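Local coordinates for ABM domain-containing protein (Deinococcus radiodurans, PDB 3E8O), which is of unknown function but, as a dimeric ferredoxin-like protein of the antibiotic biosynthesis monooxygenase family, probably acts as an oxidoreductase, at residues Q45-E50 and L54-S59; E72-L77 and H81-L86. All blocks are in the same frame, centred on the assembly; numbering follows the deposited sequence.

In the fold
From the N terminus, strand 20-27 leads into helix 33-47, and contact 1 then closes the short turn by which the chain leaves that helix for strand 53-61, an outer strand of the sheet. The chain returns along the neighbouring strand 67-74, and contact 2 closes a second tight connection, from the end of this strand into helix 77-84. The two contacts follow in series, neither nested nor crossed, but they meet in space: Glu50 OE1 of contact 1 binds His83 ND1 of contact 2 at 2.6 Å, and Leu54 N pairs with His73 O. Together they tie helices 33-47 and 77-84 to the neighbouring strands 53-61 and 67-74, and both touch the second subunit.

Contact 1 (Q45-E50 and L54-S59); sequences QATRQE and LLYLVS
The carbonyl oxygen of Tyr56 is gripped by two nitrogens of one arginine: Arg48 NH2 lies 2.8 Å from Tyr56 O, and Arg48 NE lies 3.0 Å from the same oxygen. The guanidinium comes in side-on, both donors in the plane of the carbonyl but with the acceptor tilted some 23° from the guanidinium plane, and sharing one oxygen leaves both bonds bent. The extended chain from CG to NE carries the group to the edge of the strand, CG passing 4.1 Å from Tyr56 CB. Two waters widen the hold: one accepts from Tyr56 N and, weakly, from Arg48 NE, the other from Val58 N and, weakly, from Arg48 NH2. Backbone polar groups of this outer strand thus find partners on the side turned from strand 67-74, while Leu57 CD2 rests 4.0 Å from Arg48 NH2. This is the helix-to-strand connection of a ferredoxin-like fold, in which helix 33-47 packs on one face of the antiparallel sheet and a type I turn from Thr47 to Glu50 starts the chain toward strand 53-61. On the sheet's helix-covered face, Thr47 lies over the Tyr56 ring in a CH-pi contact, CB being 3.9 Å from the ring centroid and 18° off its normal. With CG2 anti to the backbone N (Thr47 OG1 at chi1 -57°), the methyl is set 3.3 Å from Tyr56 CD2, near the rim, and the hydroxyl turns back to bond Ile43 O. Ile43 and Ala44 of the helix also touch the tyrosine, whose OH bonds an unidentified ligand that may mark a pocket. Farther along the strand, Ser59 pairs antiparallel with a strand of the second subunit, so the sheet runs on across the interface, and its OG bonds OG of Ser59 of that subunit.

Contact 2 (E72-L77 and H81-L86); sequences EHWDNL and HTHLAL
His81 opens its segment by donating its backbone N to Leu77 O at 2.9 Å, a nearly straight bond (161°) that forms one turn of helix 77-84. Its imidazole leans back over the same turn, where His81 ND1 lies 3.3 Å from Leu77 O, at an angle too poor for a second bond. Two residues on, His83 starts its side chain toward segment 72-77, and its CB and ring meet Trp74. A chi1 of 167° swings the imidazole away from its own backbone N, and Trp74 CZ2 sits over one of its faces, 3.5 Å from His83 CG, while Trp74 CH2 reaches His83 CB at the same distance. The planes are inclined by 33° and the centroids of the indole six-membered ring and the imidazole are 4.8 Å apart, an oblique aromatic pair. Here helix 77-84 folds back over the end of strand 67-74 in the ferredoxin-like domain, the indole filling the angle between them. Trp74 is fixed in turn by NE1, which donates to Glu72 OE1 at 2.8 Å in the indole plane, meeting the carboxylate on its anti side. With ND1 of His83 held by Glu50 and NE2 by an unidentified ligand, both imidazole nitrogens are engaged. Beyond His83, Leu86 N bonds His83 O, and Leu86 takes the N-cap position of the next helix, 87-98.

Contact 1 (Q45-E50 and L54-S59)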
loop_
_atom_site.group_PDB
_atom_site.type_symbol
_atom_site.label_atom_id
_atom_site.label_comp_id
_atom_site.label_asym_id
_atom_site.label_seq_id
_atom_site.Cartn_x
_atom_site.Cartn_y
_atom_site.Cartn_z
ATOM N N GLN A 45 -13.252 -7.039 0.885
ATOM C CA GLN A 45 -13.764 -8.298 1.419
ATOM C C GLN A 45 -14.197 -9.204 0.250
ATOM O O GLN A 45 -13.962 -10.397 0.267
ATOM C CB GLN A 45 -14.934 -8.032 2.378
ATOM N N ALA A 46 -14.812 -8.597 -0.746
ATOM C CA ALA A 46 -15.314 -9.357 -1.896
ATOM C C ALA A 46 -14.149 -9.804 -2.776
ATOM O O ALA A 46 -14.075 -10.956 -3.202
ATOM C CB ALA A 46 -16.234 -8.512 -2.720
ATOM N N THR A 47 -13.199 -8.906 -3.010
ATOM C CA THR A 47 -12.153 -9.169 -4.013
ATOM C C THR A 47 -11.204 -10.240 -3.570
ATOM O O THR A 47 -10.690 -11.039 -4.354
ATOM C CB THR A 47 -11.371 -7.891 -4.386
ATOM O OG1 THR A 47 -12.286 -6.909 -4.854
ATOM C CG2 THR A 47 -10.377 -8.162 -5.497
ATOM N N ARG A 48 -10.961 -10.277 -2.286
ATOM C CA ARG A 48 -10.060 -11.273 -1.729
ATOM C C ARG A 48 -10.509 -12.680 -2.001
ATOM O O ARG A 48 -9.733 -13.588 -1.883
ATOM C CB ARG A 48 -9.944 -11.154 -0.213
ATOM C CG ARG A 48 -9.088 -10.061 0.211
ATOM C CD ARG A 48 -9.246 -9.847 1.702
ATOM N NE ARG A 48 -8.596 -8.592 1.998
ATOM C CZ ARG A 48 -8.980 -7.712 2.907
ATOM N NH1 ARG A 48 -10.132 -7.890 3.610
ATOM N NH2 ARG A 48 -8.225 -6.618 3.051
ATOM N N GLN A 49 -11.790 -12.847 -2.280
ATOM C CA GLN A 49 -12.346 -14.170 -2.542
ATOM C C GLN A 49 -12.164 -14.665 -3.979
ATOM O O GLN A 49 -12.463 -15.798 -4.305
ATOM C CB GLN A 49 -13.852 -14.163 -2.251
ATOM C CG GLN A 49 -14.177 -13.775 -0.828
ATOM C CD GLN A 49 -15.632 -13.739 -0.589
ATOM O OE1 GLN A 49 -16.289 -14.756 -0.752
ATOM N NE2 GLN A 49 -16.171 -12.581 -0.190
ATOM N N GLU A 50 -11.674 -13.791 -4.824
ATOM C CA GLU A 50 -11.575 -14.067 -6.243
ATOM C C GLU A 50 -10.391 -14.882 -6.678
ATOM O O GLU A 50 -9.305 -14.840 -6.092
ATOM C CB GLU A 50 -11.633 -12.750 -7.049
ATOM C CG GLU A 50 -12.954 -12.019 -6.905
ATOM C CD GLU A 50 -12.961 -10.610 -7.483
ATOM O OE1 GLU A 50 -12.113 -10.301 -8.358
ATOM O OE2 GLU A 50 -13.837 -9.798 -7.038
ATOM N N LEU A 54 -4.146 -12.596 -4.645
ATOM C CA LEU A 54 -3.198 -12.990 -3.595
ATOM C C LEU A 54 -3.150 -11.984 -2.449
ATOM O O LEU A 54 -2.808 -12.318 -1.336
ATOM C CB LEU A 54 -1.823 -13.186 -4.178
ATOM C CG LEU A 54 -1.694 -14.211 -5.311
ATOM C CD1 LEU A 54 -0.340 -14.193 -5.977
ATOM C CD2 LEU A 54 -2.080 -15.615 -4.786
ATOM N N LEU A 55 -3.530 -10.758 -2.740
ATOM C CA LEU A 55 -3.537 -9.686 -1.736
ATOM C C LEU A 55 -4.443 -8.567 -2.225
ATOM O O LEU A 55 -4.407 -8.196 -3.390
ATOM C CB LEU A 55 -2.148 -9.087 -1.551
ATOM C CG LEU A 55 -1.996 -8.080 -0.402
ATOM C CD1 LEU A 55 -2.133 -8.744 0.965
ATOM C CD2 LEU A 55 -0.655 -7.366 -0.541
ATOM N N TYR A 56 -5.242 -8.033 -1.333
ATOM C CA TYR A 56 -6.062 -6.833 -1.623
ATOM C C TYR A 56 -6.259 -6.088 -0.318
ATOM O O TYR A 56 -6.978 -6.523 0.563
ATOM C CB TYR A 56 -7.402 -7.211 -2.247
ATOM C CG TYR A 56 -8.092 -6.062 -2.941
ATOM C CD1 TYR A 56 -8.765 -5.110 -2.240
ATOM C CD2 TYR A 56 -8.153 -5.994 -4.320
ATOM C CE1 TYR A 56 -9.404 -4.064 -2.874
ATOM C CE2 TYR A 56 -8.801 -4.981 -4.957
ATOM C CZ TYR A 56 -9.444 -4.011 -4.239
ATOM O OH TYR A 56 -10.114 -2.950 -4.801
ATOM N N LEU A 57 -5.550 -4.987 -0.194
ATOM C CA LEU A 57 -5.586 -4.137 0.984
ATOM C C LEU A 57 -6.032 -2.722 0.623
ATOM O O LEU A 57 -5.640 -2.147 -0.392
ATOM C CB LEU A 57 -4.188 -4.014 1.609
ATOM C CG LEU A 57 -3.507 -5.270 2.079
ATOM C CD1 LEU A 57 -2.044 -4.976 2.481
ATOM C CD2 LEU A 57 -4.275 -5.912 3.201
ATOM N N VAL A 58 -6.881 -2.186 1.488
ATOM C CA VAL A 58 -7.337 -0.826 1.372
ATOM C C VAL A 58 -6.897 -0.098 2.638
ATOM O O VAL A 58 -7.063 -0.610 3.753
ATOM C CB VAL A 58 -8.840 -0.722 1.140
ATOM C CG1 VAL A 58 -9.212 -1.282 -0.245
ATOM C CG2 VAL A 58 -9.750 -1.421 2.260
ATOM N N SER A 59 -6.251 1.051 2.472
ATOM C CA SER A 59 -5.608 1.743 3.611
ATOM C C SER A 59 -5.711 3.243 3.469
ATOM O O SER A 59 -5.967 3.765 2.395
ATOM C CB SER A 59 -4.146 1.260 3.761
ATOM O OG SER A 59 -3.349 1.594 2.619
HETATM O O HOH W 1 -7.765 -3.903 3.742
HETATM O O HOH W 2 -5.679 -9.559 1.147
#

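Contact 2 (E72-L77 and H81-L86)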
loop_
_atom_site.group_PDB
_atom_site.type_symbol
_atom_site.label_atom_id
_atom_site.label_comp_id
_atom_site.label_asym_id
_atom_site.label_seq_id
_atom_site.Cartn_x
_atom_site.Cartn_y
_atom_site.Cartn_z
ATOM N N GLU A 72 -2.788 -4.297 -4.411
ATOM C CA GLU A 72 -3.248 -5.612 -4.868
ATOM C C GLU A 72 -2.113 -6.428 -5.445
ATOM O O GLU A 72 -1.267 -5.899 -6.129
ATOM C CB GLU A 72 -4.329 -5.485 -5.988
ATOM C CG GLU A 72 -5.336 -4.380 -5.800
ATOM C CD GLU A 72 -6.281 -4.134 -6.943
ATOM O OE1 GLU A 72 -6.613 -5.100 -7.672
ATOM O OE2 GLU A 72 -6.750 -2.964 -7.083
ATOM N N HIS A 73 -2.158 -7.729 -5.180
ATOM C CA HIS A 73 -1.261 -8.695 -5.821
ATOM C C HIS A 73 -2.118 -9.749 -6.488
ATOM O O HIS A 73 -3.005 -10.313 -5.871
ATOM C CB HIS A 73 -0.319 -9.395 -4.830
ATOM C CG HIS A 73 0.634 -8.488 -4.148
ATOM N ND1 HIS A 73 1.484 -8.957 -3.171
ATOM C CD2 HIS A 73 0.865 -7.155 -4.260
ATOM C CE1 HIS A 73 2.224 -7.947 -2.738
ATOM N NE2 HIS A 73 1.862 -6.844 -3.371
ATOM N N TRP A 74 -1.887 -9.947 -7.777
ATOM C CA TRP A 74 -2.615 -10.919 -8.625
ATOM C C TRP A 74 -1.662 -11.952 -9.149
ATOM O O TRP A 74 -0.528 -11.659 -9.520
ATOM C CB TRP A 74 -3.295 -10.183 -9.802
ATOM C CG TRP A 74 -4.434 -9.309 -9.340
ATOM C CD1 TRP A 74 -4.375 -7.976 -9.041
ATOM C CD2 TRP A 74 -5.767 -9.729 -9.045
ATOM N NE1 TRP A 74 -5.583 -7.551 -8.545
ATOM C CE2 TRP A 74 -6.464 -8.603 -8.554
ATOM C CE3 TRP A 74 -6.440 -10.954 -9.133
ATOM C CZ2 TRP A 74 -7.775 -8.662 -8.149
ATOM C CZ3 TRP A 74 -7.752 -10.998 -8.728
ATOM C CH2 TRP A 74 -8.396 -9.881 -8.245
ATOM N N ASP A 75 -2.147 -13.176 -9.272
ATOM C CA ASP A 75 -1.282 -14.273 -9.712
ATOM C C ASP A 75 -0.723 -14.032 -11.093
ATOM O O ASP A 75 0.376 -14.399 -11.400
ATOM C CB ASP A 75 -2.038 -15.591 -9.687
ATOM C CG ASP A 75 -1.166 -16.724 -10.033
ATOM O OD1 ASP A 75 -0.270 -17.049 -9.219
ATOM O OD2 ASP A 75 -1.328 -17.229 -11.164
ATOM N N ASN A 76 -1.552 -13.428 -11.950
ATOM C CA ASN A 76 -1.151 -13.132 -13.321
ATOM C C ASN A 76 -2.054 -12.060 -13.883
ATOM O O ASN A 76 -3.089 -11.711 -13.308
ATOM C CB ASN A 76 -1.151 -14.388 -14.180
ATOM C CG ASN A 76 -2.476 -15.098 -14.147
ATOM O OD1 ASN A 76 -3.437 -14.627 -14.708
ATOM N ND2 ASN A 76 -2.556 -16.198 -13.407
ATOM N N LEU A 77 -1.618 -11.500 -15.000
ATOM C CA LEU A 77 -2.364 -10.443 -15.671
ATOM C C LEU A 77 -3.757 -10.845 -16.072
ATOM O O LEU A 77 -4.693 -10.066 -15.958
ATOM C CB LEU A 77 -1.642 -9.908 -16.901
ATOM C CG LEU A 77 -0.556 -8.898 -16.661
ATOM C CD1 LEU A 77 0.244 -8.648 -17.972
ATOM C CD2 LEU A 77 -1.127 -7.588 -16.135
ATOM N N HIS A 81 -7.283 -8.972 -15.136
ATOM C CA HIS A 81 -8.192 -8.526 -16.184
ATOM C C HIS A 81 -9.603 -9.055 -15.964
ATOM O O HIS A 81 -10.602 -8.339 -16.122
ATOM C CB HIS A 81 -7.655 -8.845 -17.572
ATOM C CG HIS A 81 -6.632 -7.851 -18.002
ATOM N ND1 HIS A 81 -5.406 -8.192 -18.525
ATOM C CD2 HIS A 81 -6.628 -6.497 -17.877
ATOM C CE1 HIS A 81 -4.725 -7.087 -18.794
ATOM N NE2 HIS A 81 -5.432 -6.046 -18.388
ATOM N N THR A 82 -9.666 -10.284 -15.491
ATOM C CA THR A 82 -10.959 -10.895 -15.177
ATOM C C THR A 82 -11.666 -10.122 -14.054
ATOM O O THR A 82 -12.864 -9.778 -14.117
ATOM C CB THR A 82 -10.782 -12.395 -14.830
ATOM O OG1 THR A 82 -10.386 -13.061 -16.029
ATOM C CG2 THR A 82 -12.096 -13.038 -14.317
ATOM N N HIS A 83 -10.894 -9.779 -13.046
ATOM C CA HIS A 83 -11.379 -8.974 -11.950
ATOM C C HIS A 83 -11.926 -7.619 -12.439
ATOM O O HIS A 83 -12.978 -7.173 -12.036
ATOM C CB HIS A 83 -10.256 -8.718 -10.917
ATOM C CG HIS A 83 -10.584 -7.665 -9.920
ATOM N ND1 HIS A 83 -11.487 -7.838 -8.897
ATOM C CD2 HIS A 83 -10.095 -6.409 -9.786
ATOM C CE1 HIS A 83 -11.533 -6.724 -8.175
ATOM N NE2 HIS A 83 -10.701 -5.843 -8.701
ATOM N N LEU A 84 -11.139 -6.974 -13.287
ATOM C CA LEU A 84 -11.457 -5.636 -13.773
ATOM C C LEU A 84 -12.760 -5.576 -14.576
ATOM O O LEU A 84 -13.425 -4.557 -14.631
ATOM C CB LEU A 84 -10.298 -5.088 -14.581
ATOM C CG LEU A 84 -9.125 -4.693 -13.656
ATOM C CD1 LEU A 84 -7.861 -4.547 -14.476
ATOM C CD2 LEU A 84 -9.455 -3.391 -12.873
ATOM N N ALA A 85 -13.114 -6.704 -15.142
ATOM C CA ALA A 85 -14.300 -6.806 -16.019
ATOM C C ALA A 85 -15.557 -7.188 -15.253
ATOM O O ALA A 85 -16.646 -7.237 -15.828
ATOM C CB ALA A 85 -14.063 -7.831 -17.097
ATOM N N LEU A 86 -15.411 -7.446 -13.964
ATOM C CA LEU A 86 -16.570 -7.880 -13.153
ATOM C C LEU A 86 -17.644 -6.807 -12.980
ATOM O O LEU A 86 -17.330 -5.628 -12.846
ATOM C CB LEU A 86 -16.180 -8.336 -11.763
ATOM C CG LEU A 86 -15.326 -9.579 -11.607
ATOM C CD1 LEU A 86 -14.911 -9.712 -10.134
ATOM C CD2 LEU A 86 -16.071 -10.851 -12.084
#